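Local structure of synergistic-type venom protein S2C4 (7C28) at residues 26-31 with 36-41; 44-49 with 55-60. The protein probably enhances the toxicity of other toxins, acting as a homodimeric three-finger protein of mamba venom. One frame throughout, in Å; residues are numbered along the deposited sequence.

Interaction 1: 26-31 with 36-41. With SO4 (sulfate ion), chain C; SO4 (sulfate ion), chain D.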
loop_
_atom_site.group_PDB
_atom_site.type_symbol
_atom_site.label_atom_id
_atom_site.label_comp_id
_atom_site.label_asym_id
_atom_site.label_seq_id
_atom_site.Cartn_x
_atom_site.Cartn_y
_atom_site.Cartn_z
ATOM N N LYS A 26 -6.914 -1.974 -3.544
ATOM C CA LYS A 26 -6.597 -2.373 -2.181
ATOM C C LYS A 26 -6.264 -1.121 -1.382
ATOM O O LYS A 26 -5.571 -0.233 -1.884
ATOM C CB LYS A 26 -5.415 -3.345 -2.142
ATOM C CG LYS A 26 -5.564 -4.555 -3.035
ATOM C CD LYS A 26 -4.292 -5.376 -3.047
ATOM C CE LYS A 26 -4.076 -6.061 -1.704
ATOM N NZ LYS A 26 -2.996 -7.081 -1.780
ATOM N N ASN A 27 -6.760 -1.038 -0.146
ATOM C CA ASN A 27 -6.554 0.139 0.697
ATOM C C ASN A 27 -6.147 -0.295 2.100
ATOM O O ASN A 27 -6.942 -0.904 2.819
ATOM C CB ASN A 27 -7.814 1.004 0.745
ATOM C CG ASN A 27 -7.540 2.407 1.254
ATOM O OD1 ASN A 27 -6.572 2.644 1.984
ATOM N ND2 ASN A 27 -8.396 3.351 0.868
ATOM N N TRP A 28 -4.922 0.039 2.498
ATOM C CA TRP A 28 -4.399 -0.311 3.814
ATOM C C TRP A 28 -4.807 0.773 4.810
ATOM O O TRP A 28 -4.320 1.906 4.735
ATOM C CB TRP A 28 -2.879 -0.463 3.766
ATOM C CG TRP A 28 -2.372 -1.811 3.301
ATOM C CD1 TRP A 28 -1.915 -2.836 4.085
ATOM C CD2 TRP A 28 -2.239 -2.258 1.944
ATOM N NE1 TRP A 28 -1.522 -3.897 3.299
ATOM C CE2 TRP A 28 -1.710 -3.567 1.983
ATOM C CE3 TRP A 28 -2.522 -1.682 0.700
ATOM C CZ2 TRP A 28 -1.461 -4.306 0.825
ATOM C CZ3 TRP A 28 -2.274 -2.418 -0.447
ATOM C CH2 TRP A 28 -1.749 -3.714 -0.376
ATOM N N LYS A 29 -5.717 0.440 5.723
ATOM C CA LYS A 29 -6.117 1.340 6.799
ATOM C C LYS A 29 -5.605 0.801 8.130
ATOM O O LYS A 29 -5.771 -0.388 8.429
ATOM C CB LYS A 29 -7.637 1.533 6.822
ATOM C CG LYS A 29 -8.109 2.528 5.754
ATOM C CD LYS A 29 -9.621 2.679 5.675
ATOM C CE LYS A 29 -9.996 4.074 5.172
ATOM N NZ LYS A 29 -9.484 4.342 3.795
ATOM N N LYS A 30 -4.981 1.678 8.919
ATOM C CA LYS A 30 -4.238 1.263 10.104
ATOM C C LYS A 30 -5.159 1.057 11.302
ATOM O O LYS A 30 -5.945 1.940 11.653
ATOM C CB LYS A 30 -3.168 2.302 10.431
ATOM C CG LYS A 30 -2.134 1.855 11.444
ATOM C CD LYS A 30 -1.038 2.905 11.605
ATOM C CE LYS A 30 0.021 2.464 12.609
ATOM N NZ LYS A 30 1.207 3.368 12.607
ATOM N N MET A 31 -5.046 -0.113 11.935
ATOM C CA MET A 31 -5.765 -0.425 13.162
ATOM C C MET A 31 -4.881 -0.429 14.400
ATOM O O MET A 31 -5.397 -0.255 15.508
ATOM C CB MET A 31 -6.454 -1.793 13.049
ATOM C CG MET A 31 -7.424 -1.910 11.885
ATOM S SD MET A 31 -8.560 -0.514 11.779
ATOM C CE MET A 31 -9.464 -0.706 13.313
ATOM N N TYR A 36 -3.127 -3.928 9.928
ATOM C CA TYR A 36 -3.829 -3.208 8.875
ATOM C C TYR A 36 -5.009 -4.012 8.356
ATOM O O TYR A 36 -4.903 -5.221 8.135
ATOM C CB TYR A 36 -2.892 -2.883 7.705
ATOM C CG TYR A 36 -1.868 -1.831 8.044
ATOM C CD1 TYR A 36 -2.144 -0.484 7.858
ATOM C CD2 TYR A 36 -0.630 -2.181 8.565
ATOM C CE1 TYR A 36 -1.220 0.477 8.172
ATOM C CE2 TYR A 36 0.301 -1.224 8.883
ATOM C CZ TYR A 36 0.001 0.104 8.686
ATOM O OH TYR A 36 0.930 1.066 9.001
ATOM N N ASP A 37 -6.137 -3.330 8.181
ATOM C CA ASP A 37 -7.299 -3.881 7.501
ATOM C C ASP A 37 -7.276 -3.413 6.049
ATOM O O ASP A 37 -7.283 -2.206 5.781
ATOM C CB ASP A 37 -8.592 -3.451 8.192
ATOM C CG ASP A 37 -9.786 -4.278 7.759
ATOM O OD1 ASP A 37 -10.015 -5.352 8.354
ATOM O OD2 ASP A 37 -10.498 -3.856 6.827
ATOM N N VAL A 38 -7.234 -4.360 5.118
ATOM C CA VAL A 38 -7.110 -4.054 3.696
ATOM C C VAL A 38 -8.506 -4.087 3.085
ATOM O O VAL A 38 -9.129 -5.150 2.991
ATOM C CB VAL A 38 -6.168 -5.031 2.984
ATOM C CG1 VAL A 38 -5.943 -4.584 1.551
ATOM C CG2 VAL A 38 -4.850 -5.120 3.726
ATOM N N LYS A 39 -8.996 -2.926 2.655
ATOM C CA LYS A 39 -10.277 -2.848 1.969
ATOM C C LYS A 39 -10.078 -3.135 0.487
ATOM O O LYS A 39 -9.100 -2.690 -0.118
ATOM C CB LYS A 39 -10.916 -1.469 2.156
ATOM C CG LYS A 39 -11.063 -1.024 3.608
ATOM C CD LYS A 39 -12.130 -1.825 4.338
ATOM C CE LYS A 39 -12.192 -1.460 5.819
ATOM N NZ LYS A 39 -12.821 -0.125 6.058
ATOM N N ARG A 40 -11.011 -3.885 -0.092
ATOM C CA ARG A 40 -10.924 -4.301 -1.484
ATOM C C ARG A 40 -12.281 -4.142 -2.155
ATOM O O ARG A 40 -13.322 -4.353 -1.529
ATOM C CB ARG A 40 -10.444 -5.759 -1.596
ATOM C CG ARG A 40 -9.130 -6.061 -0.882
ATOM C CD ARG A 40 -8.941 -7.555 -0.710
ATOM N NE ARG A 40 -7.536 -7.948 -0.592
ATOM C CZ ARG A 40 -6.936 -8.251 0.558
ATOM N NH1 ARG A 40 -7.615 -8.199 1.696
ATOM N NH2 ARG A 40 -5.656 -8.606 0.577
ATOM N N GLY A 41 -12.269 -3.757 -3.429
ATOM C CA GLY A 41 -13.496 -3.676 -4.187
ATOM C C GLY A 41 -13.272 -3.011 -5.536
ATOM O O GLY A 41 -12.134 -2.768 -5.949
HETATM S S SO4 C . 3.633 0.895 11.771
HETATM O O1 SO4 C . 3.491 0.719 13.212
HETATM O O2 SO4 C . 3.319 2.274 11.402
HETATM O O3 SO4 C . 5.005 0.592 11.363
HETATM O O4 SO4 C . 2.721 -0.017 11.084
HETATM S S SO4 D . -5.032 -9.551 4.172
HETATM O O1 SO4 D . -6.288 -8.803 4.154
HETATM O O2 SO4 D . -4.079 -8.898 5.067
HETATM O O3 SO4 D . -4.494 -9.582 2.818
HETATM O O4 SO4 D . -5.279 -10.907 4.650
#

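Interaction 2: 44-49 with 55-60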
loop_
_atom_site.group_PDB
_atom_site.type_symbol
_atom_site.label_atom_id
_atom_site.label_comp_id
_atom_site.label_asym_id
_atom_site.label_seq_id
_atom_site.Cartn_x
_atom_site.Cartn_y
_atom_site.Cartn_z
ATOM N N ALA A 44 -14.138 3.451 -9.851
ATOM C CA ALA A 44 -13.946 4.137 -11.121
ATOM C C ALA A 44 -12.713 5.022 -11.138
ATOM O O ALA A 44 -12.091 5.178 -12.192
ATOM C CB ALA A 44 -15.173 4.993 -11.456
ATOM N N THR A 45 -12.349 5.589 -9.993
ATOM C CA THR A 45 -11.142 6.385 -9.831
ATOM C C THR A 45 -10.353 5.822 -8.662
ATOM O O THR A 45 -10.928 5.502 -7.617
ATOM C CB THR A 45 -11.470 7.862 -9.586
ATOM O OG1 THR A 45 -12.109 8.408 -10.745
ATOM C CG2 THR A 45 -10.210 8.659 -9.286
ATOM N N CYS A 46 -9.042 5.700 -8.840
ATOM C CA CYS A 46 -8.213 5.127 -7.791
ATOM C C CYS A 46 -8.232 6.058 -6.582
ATOM O O CYS A 46 -7.992 7.260 -6.733
ATOM C CB CYS A 46 -6.782 4.936 -8.299
ATOM S SG CYS A 46 -5.689 4.024 -7.187
ATOM N N PRO A 47 -8.531 5.554 -5.387
ATOM C CA PRO A 47 -8.643 6.440 -4.224
ATOM C C PRO A 47 -7.289 6.871 -3.692
ATOM O O PRO A 47 -6.285 6.165 -3.819
ATOM C CB PRO A 47 -9.374 5.570 -3.194
ATOM C CG PRO A 47 -8.957 4.179 -3.548
ATOM C CD PRO A 47 -8.889 4.164 -5.054
ATOM N N LYS A 48 -7.276 8.059 -3.097
ATOM C CA LYS A 48 -6.118 8.527 -2.350
ATOM C C LYS A 48 -6.049 7.812 -1.006
ATOM O O LYS A 48 -7.072 7.565 -0.363
ATOM C CB LYS A 48 -6.183 10.040 -2.136
ATOM C CG LYS A 48 -5.585 10.873 -3.267
ATOM C CD LYS A 48 -4.489 10.125 -4.016
ATOM C CE LYS A 48 -3.438 11.079 -4.560
ATOM N NZ LYS A 48 -3.918 11.789 -5.774
ATOM N N ALA A 49 -4.835 7.515 -0.562
ATOM C CA ALA A 49 -4.646 6.756 0.664
ATOM C C ALA A 49 -4.638 7.683 1.871
ATOM O O ALA A 49 -4.328 8.872 1.756
ATOM C CB ALA A 49 -3.338 5.965 0.612
ATOM N N VAL A 55 -2.287 2.521 -1.035
ATOM C CA VAL A 55 -3.309 2.077 -1.980
ATOM C C VAL A 55 -2.615 1.426 -3.168
ATOM O O VAL A 55 -1.600 1.933 -3.660
ATOM C CB VAL A 55 -4.216 3.243 -2.446
ATOM C CG1 VAL A 55 -4.927 2.912 -3.771
ATOM C CG2 VAL A 55 -5.250 3.593 -1.378
ATOM N N LYS A 56 -3.173 0.319 -3.648
ATOM C CA LYS A 56 -2.715 -0.304 -4.881
ATOM C C LYS A 56 -3.912 -0.460 -5.806
ATOM O O LYS A 56 -4.970 -0.929 -5.376
ATOM C CB LYS A 56 -2.045 -1.655 -4.607
ATOM C CG LYS A 56 -1.893 -2.541 -5.839
ATOM C CD LYS A 56 -1.198 -3.853 -5.488
ATOM C CE LYS A 56 -1.087 -4.763 -6.695
ATOM N NZ LYS A 56 -0.563 -6.105 -6.312
ATOM N N CYS A 57 -3.753 -0.049 -7.065
ATOM C CA CYS A 57 -4.829 -0.110 -8.044
ATOM C C CYS A 57 -4.374 -0.857 -9.287
ATOM O O CYS A 57 -3.256 -0.658 -9.769
ATOM C CB CYS A 57 -5.296 1.294 -8.448
ATOM S SG CYS A 57 -6.400 2.124 -7.278
ATOM N N CYS A 58 -5.251 -1.719 -9.798
ATOM C CA CYS A 58 -4.956 -2.598 -10.924
ATOM C C CYS A 58 -6.244 -2.781 -11.720
ATOM O O CYS A 58 -7.336 -2.459 -11.247
ATOM C CB CYS A 58 -4.381 -3.937 -10.460
ATOM S SG CYS A 58 -5.310 -4.672 -9.134
ATOM N N ASN A 59 -6.126 -3.297 -12.937
ATOM C CA ASN A 59 -7.309 -3.420 -13.789
ATOM C C ASN A 59 -7.334 -4.743 -14.559
ATOM O O ASN A 59 -7.649 -4.791 -15.748
ATOM C CB ASN A 59 -7.397 -2.227 -14.744
ATOM C CG ASN A 59 -6.363 -2.283 -15.860
ATOM O OD1 ASN A 59 -5.278 -2.850 -15.706
ATOM N ND2 ASN A 59 -6.717 -1.720 -17.006
ATOM N N THR A 60 -7.054 -5.849 -13.874
ATOM C CA THR A 60 -7.367 -7.168 -14.410
ATOM C C THR A 60 -8.121 -7.971 -13.360
ATOM O O THR A 60 -8.139 -7.621 -12.179
ATOM C CB THR A 60 -6.109 -7.935 -14.843
ATOM O OG1 THR A 60 -5.191 -8.000 -13.745
ATOM C CG2 THR A 60 -5.439 -7.257 -16.034
#

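Interaction 1: 26-31 with 36-41
Val38 CG2 lies over a face of the Trp28 indole and Tyr36 CB meets its edge at CD1, on one side of an antiparallel hairpin. Val38 has its CB 4.0 Å from O1 of the sulfate held by Arg40. Its CG1 branch, anti to the backbone N (chi1 -173°), rests against Lys26 CB at 3.9 Å and covers the centre of one guanidinium face of Arg40. CG2 ends 3.8 Å from the centroid of the five-membered ring of Trp28 and 19° off the normal, a CH-pi contact. Tyr36 CB is 3.7 Å from Trp28 CD1, and the indole turns an edge toward the tyrosine ring in an offset T-shaped pair, planes at 69°. Lys30 CB and CG pass obliquely by CE1 of Tyr36, and the extended chain carries Lys30 NZ to O2 of a second sulfate, 2.7 Å away. Arg40 grips its sulfate by NH1 to O1 at 2.9 Å and NH2 to O3 at 2.7 Å, the anion in the guanidinium plane. Tyr36 OH and Lys34 N of the second subunit hold the same ion, so it lies between the subunits; both sulfates probably come from the crystallisation liquor. Beneath, paired backbone bonds join Asn27 with Lys39 and Lys29 with Asp37. The hairpin is the central finger of the three-finger fold: strand 23-32 is flanked by 35-43 and 54-58, and Trp28 and Tyr36 meet Tyr36 and Trp28 of the second subunit edge-to-face.

Interaction 2: 44-49 with 55-60
Cys46 and Cys57 are joined by a disulfide, SG to SG 2.0 Å, which ties the irregular segment 44-49 to the strand at 55-58. The bridge is turned close to a right angle (chi3 99°). Its two halves reach it differently: in Cys46 the sulfur stands anti to the backbone N (chi1 -172°), whereas in Cys57 it is anti to the carbonyl carbon and beside the backbone N. Beside this bridge the main bump is Val55, whose forked side chain rises from the strand into the concave side of the bend made by Cys46, Pro47, Lys48 and Ala49. The two prongs fill different parts of that hollow. CG1 of Val55 lies toward the disulfide, 3.7 Å from Cys46 SG, and also packs on the carbonyl oxygen of Pro47 (Val55 CG1 to Pro47 O 3.5 Å). CG2 reaches the other end, where it meets the methyl group Ala49 CB at 3.6 Å. The Pro47 carbonyl thus sits over the fork, approached by both methyls, with Val55 CG2 at 3.7 Å from Pro47 O. Pro47 adds a second, shallower fit: its CD lies beside Cys57 SG at 3.9 Å, while its CG comes more loosely toward Val55 CG1. Shape and one covalent link therefore do the work here, without hydrogen bonds between the segments. Disulfides like this one belong to the cysteine-rich core from which the fingers of three-finger toxins extend. The irregular segment follows strand 35-43 and packs by side chains against the outer strand 54-58, which pairs in the sheet with strand 23-32; there Val55 touches Asn27, and Cys57 packs on Ile23 and Phe25.

How the interactions relate
Interactions 1 and 2 share one three-stranded sheet, in which strand 23-32 lies between 35-43 and 54-58. Interaction 1 is partly buried and joins two neighbouring strands through backbone hydrogen bonds, an aromatic cluster and charged ends that hold sulfate ions in the crystal. Interaction 2 is a surface contact that attaches an irregular segment to an outer strand by a disulfide and small apolar groups, and it buries far less area, 240 against 609 Å². The two meet where Lys26 N probably bonds to Lys56 O and Trp28 CZ3 packs on Lys56 CB. Both touch the second subunit, interaction 1 by its rings and the salt bridge of Asp37 to Lys34 of that subunit, interaction 2 through Lys56 on its Asp51.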